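Local coordinates for protein HI_1472 (Haemophilus influenzae, PDB 3PSH) that binds molybdate and tungstate in the periplasm and serves the MolBCA ABC transporter in low-affinity molybdate import, at residues Asp86-Thr91 with Val105-Val110. Residues are numbered along the deposited sequence; the frame is centred on the assembly and turned at random.
Sequences DVVFVT and VNIPVV
Val110 lies alongside the ring of Phe89, both pointing the same way, with CG1 3.9 Å from Phe89 CE1. With chi1 at 176°, CG1 lies opposite the backbone N, next to the ring, and CG2 opposite the carbonyl carbon, where it meets Val87 CG2 at 3.7 Å. Val110 therefore touches both Val87 and Phe89, on the sheet face where Phe151 meets the Phe89 ring. On the opposite face, Val90 and Val109 cross at about a right angle, Val90 CG2 touching Val109 CG1 at 3.6 Å; two residues earlier in each segment, Val88 CG2 meets Ile107 CG2 at 3.8 Å. Helix 96-103 packs here, Ile102 touching Val88, Ile107 and Val109. Between the faces runs a parallel ladder, Val88 N to Pro108 O, Val110 N to Val88 O and Val90 N to Val110 O, each 2.8 to 3.0 Å. Phe89 CA adds a CA-H...O contact to Val110 O (3.1 Å). Strand, helix and strand form a beta-alpha-beta crossover that adds 109-112 as the edge strand of a four-stranded parallel sheet. The Val90 side chain stays about 14 Å from the molybdate, although Thr91 touches Tyr280, which binds it. Backbone bonds thus fix the register, while side-chain contacts between the segments are apolar.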
# COMPACT_ATOMS: atom_id res chain seq x y z
N ASP A 86 -8.98 20.43 -10.64
CA ASP A 86 -7.97 21.43 -10.27
C ASP A 86 -6.58 20.84 -9.95
O ASP A 86 -5.58 21.58 -9.86
CB ASP A 86 -8.49 22.36 -9.15
CG ASP A 86 -9.14 21.64 -7.96
OD1 ASP A 86 -9.04 20.38 -7.84
OD2 ASP A 86 -9.84 22.29 -7.10
N VAL A 87 -6.52 19.50 -9.83
CA VAL A 87 -5.22 18.78 -9.69
C VAL A 87 -5.46 17.32 -10.03
O VAL A 87 -6.57 16.88 -9.79
CB VAL A 87 -4.69 18.91 -8.19
CG1 VAL A 87 -5.67 18.25 -7.16
CG2 VAL A 87 -3.18 18.48 -8.06
N VAL A 88 -4.44 16.60 -10.50
CA VAL A 88 -4.43 15.12 -10.73
C VAL A 88 -3.25 14.61 -9.94
O VAL A 88 -2.10 15.09 -10.15
CB VAL A 88 -4.23 14.78 -12.20
CG1 VAL A 88 -4.26 13.26 -12.49
CG2 VAL A 88 -5.47 15.43 -13.01
N PHE A 89 -3.54 13.64 -9.09
CA PHE A 89 -2.48 12.85 -8.45
C PHE A 89 -2.23 11.66 -9.32
O PHE A 89 -3.17 11.04 -9.74
CB PHE A 89 -2.94 12.30 -7.09
CG PHE A 89 -3.05 13.37 -6.03
CD1 PHE A 89 -1.96 13.61 -5.12
CD2 PHE A 89 -4.23 14.09 -5.90
CE1 PHE A 89 -2.10 14.65 -4.11
CE2 PHE A 89 -4.37 15.08 -4.88
CZ PHE A 89 -3.30 15.28 -3.98
N VAL A 90 -0.95 11.43 -9.60
CA VAL A 90 -0.58 10.23 -10.38
C VAL A 90 0.40 9.41 -9.54
O VAL A 90 1.08 9.96 -8.65
CB VAL A 90 0.05 10.60 -11.78
CG1 VAL A 90 -1.03 11.42 -12.57
CG2 VAL A 90 1.44 11.32 -11.69
N THR A 91 0.58 8.12 -9.91
CA THR A 91 1.65 7.29 -9.28
C THR A 91 3.03 7.73 -9.84
O THR A 91 3.19 8.16 -10.99
CB THR A 91 1.33 5.83 -9.53
OG1 THR A 91 2.07 4.99 -8.62
CG2 THR A 91 1.49 5.43 -10.99
N VAL A 105 -2.64 20.20 -21.06
CA VAL A 105 -3.96 20.84 -20.96
C VAL A 105 -3.98 21.67 -19.65
O VAL A 105 -5.06 22.06 -19.23
CB VAL A 105 -5.19 19.90 -21.21
CG1 VAL A 105 -5.11 19.41 -22.66
CG2 VAL A 105 -5.17 18.74 -20.20
N ASN A 106 -2.80 21.93 -19.08
CA ASN A 106 -2.59 22.95 -18.04
C ASN A 106 -3.28 22.51 -16.69
O ASN A 106 -3.84 23.31 -15.86
CB ASN A 106 -3.23 24.33 -18.43
CG ASN A 106 -2.89 24.70 -19.85
OD1 ASN A 106 -1.76 24.46 -20.31
ND2 ASN A 106 -3.84 25.35 -20.52
N ILE A 107 -3.26 21.21 -16.42
CA ILE A 107 -3.81 20.79 -15.16
C ILE A 107 -2.57 20.36 -14.32
O ILE A 107 -1.74 19.57 -14.82
CB ILE A 107 -4.70 19.59 -15.29
CG1 ILE A 107 -5.99 19.91 -16.07
CG2 ILE A 107 -5.16 19.13 -13.95
CD1 ILE A 107 -6.60 18.57 -16.63
N PRO A 108 -2.44 20.86 -13.08
CA PRO A 108 -1.25 20.51 -12.23
C PRO A 108 -1.30 18.98 -11.94
O PRO A 108 -2.37 18.40 -11.74
CB PRO A 108 -1.49 21.33 -10.91
CG PRO A 108 -2.54 22.34 -11.32
CD PRO A 108 -3.37 21.76 -12.39
N VAL A 109 -0.12 18.39 -11.88
CA VAL A 109 0.02 16.96 -11.59
C VAL A 109 0.95 16.78 -10.36
O VAL A 109 2.01 17.42 -10.28
CB VAL A 109 0.81 16.31 -12.78
CG1 VAL A 109 1.30 14.80 -12.40
CG2 VAL A 109 -0.06 16.22 -14.02
N VAL A 110 0.54 15.90 -9.45
CA VAL A 110 1.31 15.68 -8.24
C VAL A 110 1.52 14.16 -8.16
O VAL A 110 0.56 13.39 -8.10
CB VAL A 110 0.52 16.06 -6.99
CG1 VAL A 110 1.33 15.71 -5.64
CG2 VAL A 110 0.27 17.55 -7.01